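Local structure of dihydropteroate synthase (6UCZ) at residues I103-H108 / G128-N133; V69-A74 / F272-D277; E88-L93 / E122-L127. The protein probably catalyses the joining of 6-hydroxymethyl-dihydropterin pyrophosphate to p-aminobenzoate to give dihydropteroate, a step of folate synthesis, on a TIM-barrel scaffold. All coordinates share one frame; numbering follows the deposited sequence.

Interaction 1 (I103-H108 / G128-N133); sequences IAHNAH and GVDYIN. With PMM (pterin-6-yl-methyl-monophosphate), chain C.
H105 reaches from the last turn of helix 97-106 to D130, in the loop that leads into strand 131-134, and a single imidazole makes the whole contact. Its CB leaves the helix toward the other segment, and CG stands anti to the carbonyl carbon (chi1 -75°), which aims the far edge of the ring at the loop. Along that edge CD2 passes 3.6 Å from D130 OD2. NE2 is the donor: it gives its N-H to D130 OD2 at 2.8 Å, with an angle of 157° at the hydrogen. The bond lies close to the imidazole plane and uses the syn lone pair of the carboxylate oxygen, while the planes of ring and carboxylate are turned 60° apart. CE1, the next atom round, comes to 3.0 Å from G128 O, which also lies at the ring edge. G128, with positive phi, closes helix 118-127 in a Schellman motif. Two N-H groups meet on D130 OD2, since the backbone N of V111 binds it too; the carboxylate oxygen thereby links the helix end to the start of strand 110-115. This His-carboxylate pair lies near the surface. At the other end of 128-133, N133 is part of the pterin pocket: its OD1 accepts from PMM N2 at 2.8 Å and its ND2 donates to PMM N1 at 3.2 Å, so that the amide pairs with the pterin through two hydrogen bonds. Strand 131-134 runs in the parallel sheet between 110-115 and 153-157, with V129 and I132 packed on helix 118-127 and A104 of helix 97-106 resting on V111.

Interaction 2 (V69-A74 / F272-D277); sequences VIDVGA and FLRVHD. With PMM (pterin-6-yl-methyl-monophosphate), chain C.
D71 and R274 form a buried salt bridge inside the barrel, over the intervening strand 31-37. R274 NE donates to D71 OD2 at 2.7 Å, with 157° at the hydrogen, and NH2 adds a weak second bond to the same oxygen. Although D71 OD2 lies near the guanidinium plane, NE meets the carboxylate on its anti side, 34° out of the carboxylate plane; the two flat groups stand almost perpendicular. D71 holds its CG anti to the backbone N (chi1 -175°), directing the carboxylate at the arginine, whose chain is extended from CG to NE. A salt bridge from NH2 to D114 gives the guanidinium a second acidic partner.

Further hydrogen bonds fix the acid. A water donates to both D71 O and D71 OD2 and accepts from R274 NH2 at 3.1 Å, bridging backbone, carboxylate and guanidinium. Outside the two segments, S112 OG binds D71 OD1 and N133 ND2 binds OD2.

Ligand contacts use both the face and the edge of the guanidinium. The pterin lies over one face, with PMM N8 3.3 Å from R274 CZ and above the centre of the group. At the edge, R274 NH1 donates to phosphate oxygen O3P of PMM at 3.2 Å, joined by a weak bond from NH2. H276 approaches PMM O1P through its ring edge, with CE1 at 3.3 Å. One arginine thus lays a guanidinium face against the pterin and binds its phosphate while held by D71, consistent with a role for R274 in holding the pterin substrate. Strand 31-37 lies between 69-73 and 272-275 in the parallel sheet; V72 packs outward on helix 86-93 and L273 on helix 255-267.

Interaction 3 (E88-L93 / E122-L127); sequences EEWSRL and ELALKL
W90 lays one face of its indole against L123. The methyl CD1 of L123 sits over the five-membered ring, 3.4 Å from its centroid and only 7° off the ring normal, a clear CH-pi contact. Nearer the backbone, CB of L123 meets the six-membered ring, 3.4 Å from W90 CZ2, so that the two ends of one short side chain serve the two rings. W90 has its CG anti to the backbone N (chi1 -176°), which extends the indole from helix 86-93 toward helix 118-127.

The two helices belong to the outer layer of a TIM-barrel, the fold of the dihydropteroate synthases, in which helices surround a parallel sheet. Here their short segments run nearly alike, with 22° between their directions and 11.4 Å between their axes at closest approach, and W90 and L123 together fill that separation.

L127 faces W90 from the opposite direction and meets the indole at its rim: L127 CD1 lies near the ring plane, 3.8 Å from W90 CH2. A124 comes in obliquely, its backbone N 3.7 Å from W90 CH2 and its CB 4.2 Å from W90 CZ3. L97 of helix 97-106 touches W90, A124 and L127, adding a third helix to this apolar cluster. Toward the barrel, A124 and L93 both pack on I113 of strand 110-115.

From the N terminus, strand 69-73 opens the long loop that interaction 2 closes some two hundred residues later at strand 272-275; interactions 1 and 3 are both nested inside it. Helix 86-93 comes next and waits for helix 118-127 to complete interaction 3. Before that happens, helix 97-106 has begun interaction 1, which closes just after, so these two contacts cross. Interaction 3 joins two outer helices, interaction 1 ties a helix end to the loop entering a strand, and interaction 2 joins two strands on either side of strand 31-37, inside the barrel. PMM, reached by segments of interactions 1 and 2, links those two at the pocket, whereas A74 packing on L93 connects interactions 2 and 3.

Interaction 1 (I103-H108 / G128-N133)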
loop_
_atom_site.group_PDB
_atom_site.type_symbol
_atom_site.label_atom_id
_atom_site.label_comp_id
_atom_site.label_asym_id
_atom_site.label_seq_id
_atom_site.Cartn_x
_atom_site.Cartn_y
_atom_site.Cartn_z
ATOM N N ILE A 103 -4.666 16.459 11.767
ATOM C CA ILE A 103 -4.426 15.681 12.976
ATOM C C ILE A 103 -3.154 14.852 12.834
ATOM O O ILE A 103 -2.349 14.765 13.768
ATOM C CB ILE A 103 -5.662 14.808 13.279
ATOM C CG1 ILE A 103 -6.860 15.704 13.619
ATOM C CG2 ILE A 103 -5.391 13.843 14.420
ATOM C CD1 ILE A 103 -8.200 15.037 13.413
ATOM N N ALA A 104 -2.935 14.256 11.659
ATOM C CA ALA A 104 -1.728 13.461 11.450
ATOM C C ALA A 104 -0.477 14.331 11.486
ATOM O O ALA A 104 0.493 14.009 12.181
ATOM C CB ALA A 104 -1.811 12.694 10.130
ATOM N N HIS A 105 -0.471 15.437 10.732
ATOM C CA HIS A 105 0.726 16.270 10.690
ATOM C C HIS A 105 1.028 16.876 12.055
ATOM O O HIS A 105 2.198 16.991 12.439
ATOM C CB HIS A 105 0.575 17.359 9.629
ATOM C CG HIS A 105 0.723 16.844 8.232
ATOM N ND1 HIS A 105 0.573 17.645 7.120
ATOM C CD2 HIS A 105 0.992 15.600 7.769
ATOM C CE1 HIS A 105 0.750 16.918 6.030
ATOM N NE2 HIS A 105 1.007 15.674 6.395
ATOM N N ASN A 106 -0.018 17.250 12.807
ATOM C CA ASN A 106 0.177 17.738 14.168
ATOM C C ASN A 106 0.919 16.716 15.016
ATOM O O ASN A 106 1.684 17.091 15.908
ATOM C CB ASN A 106 -1.166 18.085 14.818
ATOM C CG ASN A 106 -1.646 19.490 14.473
ATOM O OD1 ASN A 106 -0.964 20.242 13.774
ATOM N ND2 ASN A 106 -2.830 19.846 14.962
ATOM N N ALA A 107 0.733 15.431 14.726
ATOM C CA ALA A 107 1.380 14.348 15.449
ATOM C C ALA A 107 2.631 13.836 14.747
ATOM O O ALA A 107 3.173 12.798 15.153
ATOM C CB ALA A 107 0.399 13.191 15.648
ATOM N N HIS A 108 3.091 14.534 13.702
ATOM C CA HIS A 108 4.264 14.133 12.923
ATOM C C HIS A 108 4.050 12.753 12.301
ATOM O O HIS A 108 4.953 11.914 12.260
ATOM C CB HIS A 108 5.538 14.183 13.770
ATOM C CG HIS A 108 5.812 15.538 14.351
ATOM N ND1 HIS A 108 6.168 15.727 15.669
ATOM C CD2 HIS A 108 5.770 16.771 13.793
ATOM C CE1 HIS A 108 6.339 17.018 15.897
ATOM N NE2 HIS A 108 6.103 17.673 14.775
ATOM N N GLY A 128 -2.329 18.469 1.062
ATOM C CA GLY A 128 -1.129 18.318 1.853
ATOM C C GLY A 128 -0.678 16.903 2.155
ATOM O O GLY A 128 0.141 16.722 3.063
ATOM N N VAL A 129 -1.194 15.890 1.440
ATOM C CA VAL A 129 -0.742 14.524 1.717
ATOM C C VAL A 129 0.718 14.368 1.303
ATOM O O VAL A 129 1.273 15.152 0.524
ATOM C CB VAL A 129 -1.617 13.432 1.066
ATOM C CG1 VAL A 129 -3.063 13.559 1.504
ATOM C CG2 VAL A 129 -1.489 13.417 -0.462
ATOM N N ASP A 130 1.356 13.353 1.879
ATOM C CA ASP A 130 2.782 13.103 1.730
ATOM C C ASP A 130 3.110 12.017 0.720
ATOM O O ASP A 130 4.215 12.020 0.171
ATOM C CB ASP A 130 3.379 12.715 3.089
ATOM C CG ASP A 130 3.128 13.776 4.143
ATOM O OD1 ASP A 130 3.880 14.764 4.149
ATOM O OD2 ASP A 130 2.165 13.642 4.926
ATOM N N TYR A 131 2.194 11.085 0.480
ATOM C CA TYR A 131 2.426 9.981 -0.439
ATOM C C TYR A 131 1.248 9.840 -1.380
ATOM O O TYR A 131 0.097 10.013 -0.967
ATOM C CB TYR A 131 2.581 8.609 0.276
ATOM C CG TYR A 131 3.668 8.477 1.314
ATOM C CD1 TYR A 131 3.510 8.990 2.594
ATOM C CD2 TYR A 131 4.823 7.767 1.028
ATOM C CE1 TYR A 131 4.512 8.843 3.554
ATOM C CE2 TYR A 131 5.816 7.611 1.962
ATOM C CZ TYR A 131 5.661 8.143 3.226
ATOM O OH TYR A 131 6.671 7.972 4.138
ATOM N N ILE A 132 1.536 9.490 -2.631
ATOM C CA ILE A 132 0.561 8.822 -3.485
ATOM C C ILE A 132 0.772 7.320 -3.347
ATOM O O ILE A 132 1.856 6.803 -3.646
ATOM C CB ILE A 132 0.696 9.231 -4.956
ATOM C CG1 ILE A 132 0.683 10.749 -5.141
ATOM C CG2 ILE A 132 -0.431 8.580 -5.776
ATOM C CD1 ILE A 132 1.000 11.150 -6.564
ATOM N N ASN A 133 -0.242 6.613 -2.882
ATOM C CA ASN A 133 -0.207 5.153 -2.901
ATOM C C ASN A 133 -0.940 4.749 -4.177
ATOM O O ASN A 133 -2.144 4.500 -4.174
ATOM C CB ASN A 133 -0.831 4.570 -1.640
ATOM C CG ASN A 133 -0.950 3.067 -1.698
ATOM O OD1 ASN A 133 -0.320 2.408 -2.535
ATOM N ND2 ASN A 133 -1.791 2.517 -0.836
HETATM N N5 PMM C . -3.963 -3.618 -0.978
HETATM C C6 PMM C . -5.177 -3.057 -1.016
HETATM C C7 PMM C . -5.331 -1.708 -1.276
HETATM N N8 PMM C . -4.319 -0.869 -1.519
HETATM N N1 PMM C . -2.066 -0.566 -1.709
HETATM C C2 PMM C . -0.834 -1.062 -1.698
HETATM N N2 PMM C . 0.207 -0.262 -1.949
HETATM N N3 PMM C . -0.563 -2.381 -1.453
HETATM C C4 PMM C . -1.507 -3.350 -1.206
HETATM O O4 PMM C . -1.185 -4.524 -1.021
HETATM C C4A PMM C . -2.895 -2.840 -1.211
HETATM C C8A PMM C . -3.109 -1.439 -1.478
HETATM C C9 PMM C . -6.342 -3.995 -0.820
HETATM O O10 PMM C . -6.383 -4.419 0.558
HETATM P PA PMM C . -7.520 -3.910 1.590
HETATM O O1P PMM C . -7.308 -4.776 2.843
HETATM O O2P PMM C . -8.873 -4.295 1.008
HETATM O O3P PMM C . -7.373 -2.446 1.839
#

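Interaction 2 (V69-A74 / F272-D277)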
loop_
_atom_site.group_PDB
_atom_site.type_symbol
_atom_site.label_atom_id
_atom_site.label_comp_id
_atom_site.label_asym_id
_atom_site.label_seq_id
_atom_site.Cartn_x
_atom_site.Cartn_y
_atom_site.Cartn_z
ATOM N N VAL A 69 2.368 6.397 9.019
ATOM C CA VAL A 69 1.618 6.936 7.883
ATOM C C VAL A 69 0.177 6.461 8.007
ATOM O O VAL A 69 -0.071 5.327 8.431
ATOM C CB VAL A 69 2.202 6.473 6.523
ATOM C CG1 VAL A 69 1.526 7.210 5.354
ATOM C CG2 VAL A 69 3.726 6.668 6.472
ATOM N N ILE A 70 -0.778 7.324 7.649
ATOM C CA ILE A 70 -2.181 6.937 7.516
ATOM C C ILE A 70 -2.502 6.873 6.027
ATOM O O ILE A 70 -2.418 7.890 5.324
ATOM C CB ILE A 70 -3.127 7.918 8.225
ATOM C CG1 ILE A 70 -2.679 8.190 9.662
ATOM C CG2 ILE A 70 -4.555 7.381 8.186
ATOM C CD1 ILE A 70 -2.779 6.989 10.570
ATOM N N ASP A 71 -2.883 5.690 5.554
ATOM C CA ASP A 71 -3.223 5.466 4.152
ATOM C C ASP A 71 -4.738 5.556 3.995
ATOM O O ASP A 71 -5.466 4.664 4.439
ATOM C CB ASP A 71 -2.695 4.110 3.685
ATOM C CG ASP A 71 -2.921 3.863 2.204
ATOM O OD1 ASP A 71 -2.554 4.741 1.397
ATOM O OD2 ASP A 71 -3.433 2.773 1.843
ATOM N N VAL A 72 -5.207 6.624 3.351
ATOM C CA VAL A 72 -6.633 6.907 3.227
ATOM C C VAL A 72 -7.110 6.456 1.850
ATOM O O VAL A 72 -6.598 6.909 0.818
ATOM C CB VAL A 72 -6.930 8.397 3.435
ATOM C CG1 VAL A 72 -8.443 8.623 3.508
ATOM C CG2 VAL A 72 -6.203 8.938 4.682
ATOM N N GLY A 73 -8.128 5.604 1.831
ATOM C CA GLY A 73 -8.656 5.103 0.580
ATOM C C GLY A 73 -10.167 5.080 0.542
ATOM O O GLY A 73 -10.822 4.831 1.560
ATOM N N ALA A 74 -10.733 5.352 -0.627
ATOM C CA ALA A 74 -12.175 5.435 -0.779
ATOM C C ALA A 74 -12.739 4.486 -1.818
ATOM O O ALA A 74 -13.963 4.468 -2.007
ATOM C CB ALA A 74 -12.587 6.867 -1.153
ATOM N N PHE A 272 7.987 -0.366 4.198
ATOM C CA PHE A 272 6.639 0.022 4.593
ATOM C C PHE A 272 5.779 -1.223 4.722
ATOM O O PHE A 272 5.778 -2.067 3.820
ATOM C CB PHE A 272 5.999 0.971 3.561
ATOM C CG PHE A 272 6.741 2.270 3.372
ATOM C CD1 PHE A 272 7.769 2.375 2.452
ATOM C CD2 PHE A 272 6.397 3.383 4.109
ATOM C CE1 PHE A 272 8.441 3.572 2.279
ATOM C CE2 PHE A 272 7.063 4.582 3.943
ATOM C CZ PHE A 272 8.089 4.676 3.031
ATOM N N LEU A 273 4.995 -1.303 5.798
ATOM C CA LEU A 273 3.996 -2.358 5.959
ATOM C C LEU A 273 2.621 -1.712 6.033
ATOM O O LEU A 273 2.378 -0.871 6.900
ATOM C CB LEU A 273 4.253 -3.192 7.218
ATOM C CG LEU A 273 5.555 -3.974 7.266
ATOM C CD1 LEU A 273 5.643 -4.763 8.578
ATOM C CD2 LEU A 273 5.623 -4.916 6.049
ATOM N N ARG A 274 1.727 -2.105 5.125
ATOM C CA ARG A 274 0.380 -1.553 5.049
ATOM C C ARG A 274 -0.554 -2.504 5.786
ATOM O O ARG A 274 -0.788 -3.633 5.328
ATOM C CB ARG A 274 -0.015 -1.363 3.580
ATOM C CG ARG A 274 -1.332 -0.664 3.355
ATOM C CD ARG A 274 -1.678 -0.550 1.838
ATOM N NE ARG A 274 -2.981 0.089 1.685
ATOM C CZ ARG A 274 -4.145 -0.555 1.741
ATOM N NH1 ARG A 274 -4.175 -1.873 1.919
ATOM N NH2 ARG A 274 -5.281 0.117 1.620
ATOM N N VAL A 275 -1.061 -2.070 6.941
ATOM C CA VAL A 275 -1.660 -2.980 7.909
ATOM C C VAL A 275 -2.924 -2.370 8.489
ATOM O O VAL A 275 -3.086 -1.145 8.540
ATOM C CB VAL A 275 -0.673 -3.324 9.058
ATOM C CG1 VAL A 275 0.513 -4.103 8.522
ATOM C CG2 VAL A 275 -0.228 -2.030 9.791
ATOM N N HIS A 276 -3.821 -3.248 8.948
ATOM C CA HIS A 276 -5.007 -2.803 9.678
ATOM C C HIS A 276 -4.697 -2.569 11.156
ATOM O O HIS A 276 -5.089 -1.544 11.724
ATOM C CB HIS A 276 -6.137 -3.826 9.519
ATOM C CG HIS A 276 -6.554 -4.045 8.092
ATOM N ND1 HIS A 276 -5.914 -4.934 7.254
ATOM C CD2 HIS A 276 -7.532 -3.470 7.353
ATOM C CE1 HIS A 276 -6.489 -4.909 6.065
ATOM N NE2 HIS A 276 -7.470 -4.022 6.095
ATOM N N ASP A 277 -4.009 -3.507 11.803
ATOM C CA ASP A 277 -3.744 -3.418 13.240
ATOM C C ASP A 277 -2.360 -2.819 13.456
ATOM O O ASP A 277 -1.341 -3.512 13.355
ATOM C CB ASP A 277 -3.863 -4.773 13.923
ATOM C CG ASP A 277 -3.829 -4.649 15.423
ATOM O OD1 ASP A 277 -3.069 -3.803 15.934
ATOM O OD2 ASP A 277 -4.584 -5.373 16.099
HETATM N N5 PMM C . -3.963 -3.618 -0.978
HETATM C C6 PMM C . -5.177 -3.057 -1.016
HETATM C C7 PMM C . -5.331 -1.708 -1.276
HETATM N N8 PMM C . -4.319 -0.869 -1.519
HETATM N N1 PMM C . -2.066 -0.566 -1.709
HETATM C C2 PMM C . -0.834 -1.062 -1.698
HETATM N N2 PMM C . 0.207 -0.262 -1.949
HETATM N N3 PMM C . -0.563 -2.381 -1.453
HETATM C C4 PMM C . -1.507 -3.350 -1.206
HETATM O O4 PMM C . -1.185 -4.524 -1.021
HETATM C C4A PMM C . -2.895 -2.840 -1.211
HETATM C C8A PMM C . -3.109 -1.439 -1.478
HETATM C C9 PMM C . -6.342 -3.995 -0.820
HETATM O O10 PMM C . -6.383 -4.419 0.558
HETATM P PA PMM C . -7.520 -3.910 1.590
HETATM O O1P PMM C . -7.308 -4.776 2.843
HETATM O O2P PMM C . -8.873 -4.295 1.008
HETATM O O3P PMM C . -7.373 -2.446 1.839
HETATM O O HOH W 1 -6.246 2.951 2.414
#

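Interaction 3 (E88-L93 / E122-L127)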
loop_
_atom_site.group_PDB
_atom_site.type_symbol
_atom_site.label_atom_id
_atom_site.label_comp_id
_atom_site.label_asym_id
_atom_site.label_seq_id
_atom_site.Cartn_x
_atom_site.Cartn_y
_atom_site.Cartn_z
ATOM N N GLU A 88 -17.024 10.392 -7.558
ATOM C CA GLU A 88 -17.578 9.795 -6.349
ATOM C C GLU A 88 -16.478 9.514 -5.337
ATOM O O GLU A 88 -16.653 9.746 -4.135
ATOM C CB GLU A 88 -18.353 8.534 -6.710
ATOM C CG GLU A 88 -19.599 8.868 -7.499
ATOM C CD GLU A 88 -20.164 7.691 -8.263
ATOM O OE1 GLU A 88 -19.524 6.612 -8.258
ATOM O OE2 GLU A 88 -21.242 7.860 -8.882
ATOM N N GLU A 89 -15.334 9.017 -5.808
ATOM C CA GLU A 89 -14.209 8.769 -4.915
ATOM C C GLU A 89 -13.823 10.036 -4.164
ATOM O O GLU A 89 -13.657 10.021 -2.938
ATOM C CB GLU A 89 -13.016 8.255 -5.716
ATOM C CG GLU A 89 -11.770 8.009 -4.878
ATOM C CD GLU A 89 -10.541 7.779 -5.739
ATOM O OE1 GLU A 89 -10.440 8.432 -6.796
ATOM O OE2 GLU A 89 -9.679 6.949 -5.366
ATOM N N TRP A 90 -13.715 11.157 -4.886
ATOM C CA TRP A 90 -13.266 12.397 -4.264
ATOM C C TRP A 90 -14.296 12.956 -3.291
ATOM O O TRP A 90 -13.923 13.511 -2.254
ATOM C CB TRP A 90 -12.928 13.455 -5.324
ATOM C CG TRP A 90 -12.382 14.687 -4.665
ATOM C CD1 TRP A 90 -12.936 15.940 -4.670
ATOM C CD2 TRP A 90 -11.224 14.764 -3.817
ATOM N NE1 TRP A 90 -12.169 16.799 -3.912
ATOM C CE2 TRP A 90 -11.117 16.099 -3.375
ATOM C CE3 TRP A 90 -10.250 13.838 -3.412
ATOM C CZ2 TRP A 90 -10.081 16.531 -2.545
ATOM C CZ3 TRP A 90 -9.224 14.268 -2.583
ATOM C CH2 TRP A 90 -9.150 15.604 -2.159
ATOM N N SER A 91 -15.591 12.827 -3.599
ATOM C CA SER A 91 -16.601 13.330 -2.669
ATOM C C SER A 91 -16.561 12.593 -1.327
ATOM O O SER A 91 -16.925 13.173 -0.298
ATOM C CB SER A 91 -17.998 13.261 -3.297
ATOM O OG SER A 91 -18.488 11.938 -3.348
ATOM N N ARG A 92 -16.116 11.332 -1.305
ATOM C CA ARG A 92 -15.971 10.653 -0.019
ATOM C C ARG A 92 -14.754 11.154 0.741
ATOM O O ARG A 92 -14.775 11.208 1.975
ATOM C CB ARG A 92 -15.850 9.135 -0.189
ATOM C CG ARG A 92 -17.052 8.413 -0.766
ATOM C CD ARG A 92 -16.662 6.968 -1.082
ATOM N NE ARG A 92 -17.781 6.164 -1.564
ATOM C CZ ARG A 92 -17.740 4.844 -1.735
ATOM N NH1 ARG A 92 -18.814 4.198 -2.172
ATOM N NH2 ARG A 92 -16.628 4.167 -1.470
ATOM N N LEU A 93 -13.708 11.561 0.026
ATOM C CA LEU A 93 -12.446 11.914 0.656
ATOM C C LEU A 93 -12.404 13.364 1.127
ATOM O O LEU A 93 -11.769 13.652 2.149
ATOM C CB LEU A 93 -11.291 11.658 -0.320
ATOM C CG LEU A 93 -11.053 10.201 -0.745
ATOM C CD1 LEU A 93 -10.197 10.112 -2.011
ATOM C CD2 LEU A 93 -10.433 9.401 0.386
ATOM N N GLU A 122 -3.960 14.393 -7.242
ATOM C CA GLU A 122 -3.681 15.818 -7.349
ATOM C C GLU A 122 -4.457 16.620 -6.311
ATOM O O GLU A 122 -3.912 17.542 -5.690
ATOM C CB GLU A 122 -4.020 16.302 -8.764
ATOM C CG GLU A 122 -3.887 17.787 -8.974
ATOM C CD GLU A 122 -4.278 18.193 -10.373
ATOM O OE1 GLU A 122 -5.248 17.618 -10.906
ATOM O OE2 GLU A 122 -3.609 19.076 -10.940
ATOM N N LEU A 123 -5.741 16.305 -6.124
ATOM C CA LEU A 123 -6.528 17.038 -5.139
ATOM C C LEU A 123 -6.032 16.755 -3.730
ATOM O O LEU A 123 -5.909 17.672 -2.906
ATOM C CB LEU A 123 -8.005 16.683 -5.283
ATOM C CG LEU A 123 -8.673 17.281 -6.530
ATOM C CD1 LEU A 123 -10.114 16.822 -6.652
ATOM C CD2 LEU A 123 -8.589 18.806 -6.523
ATOM N N ALA A 124 -5.711 15.492 -3.448
ATOM C CA ALA A 124 -5.193 15.141 -2.134
ATOM C C ALA A 124 -3.853 15.817 -1.889
ATOM O O ALA A 124 -3.593 16.316 -0.787
ATOM C CB ALA A 124 -5.070 13.616 -2.014
ATOM N N LEU A 125 -3.006 15.875 -2.921
ATOM C CA LEU A 125 -1.711 16.533 -2.782
ATOM C C LEU A 125 -1.877 18.017 -2.482
ATOM O O LEU A 125 -1.126 18.581 -1.673
ATOM C CB LEU A 125 -0.875 16.318 -4.044
ATOM C CG LEU A 125 -0.290 14.903 -4.145
ATOM C CD1 LEU A 125 0.213 14.588 -5.549
ATOM C CD2 LEU A 125 0.825 14.743 -3.132
ATOM N N LYS A 126 -2.861 18.667 -3.114
ATOM C CA LYS A 126 -3.124 20.064 -2.782
ATOM C C LYS A 126 -3.547 20.217 -1.327
ATOM O O LYS A 126 -3.227 21.227 -0.694
ATOM C CB LYS A 126 -4.185 20.655 -3.711
ATOM C CG LYS A 126 -3.656 21.032 -5.081
ATOM C CD LYS A 126 -4.775 21.235 -6.088
ATOM C CE LYS A 126 -4.205 21.479 -7.471
ATOM N NZ LYS A 126 -5.258 21.459 -8.528
ATOM N N LEU A 127 -4.225 19.213 -0.761
ATOM C CA LEU A 127 -4.591 19.308 0.648
ATOM C C LEU A 127 -3.400 19.072 1.568
ATOM O O LEU A 127 -3.452 19.459 2.742
ATOM C CB LEU A 127 -5.709 18.319 0.981
ATOM C CG LEU A 127 -7.081 18.634 0.398
ATOM C CD1 LEU A 127 -8.092 17.591 0.847
ATOM C CD2 LEU A 127 -7.506 20.053 0.810
#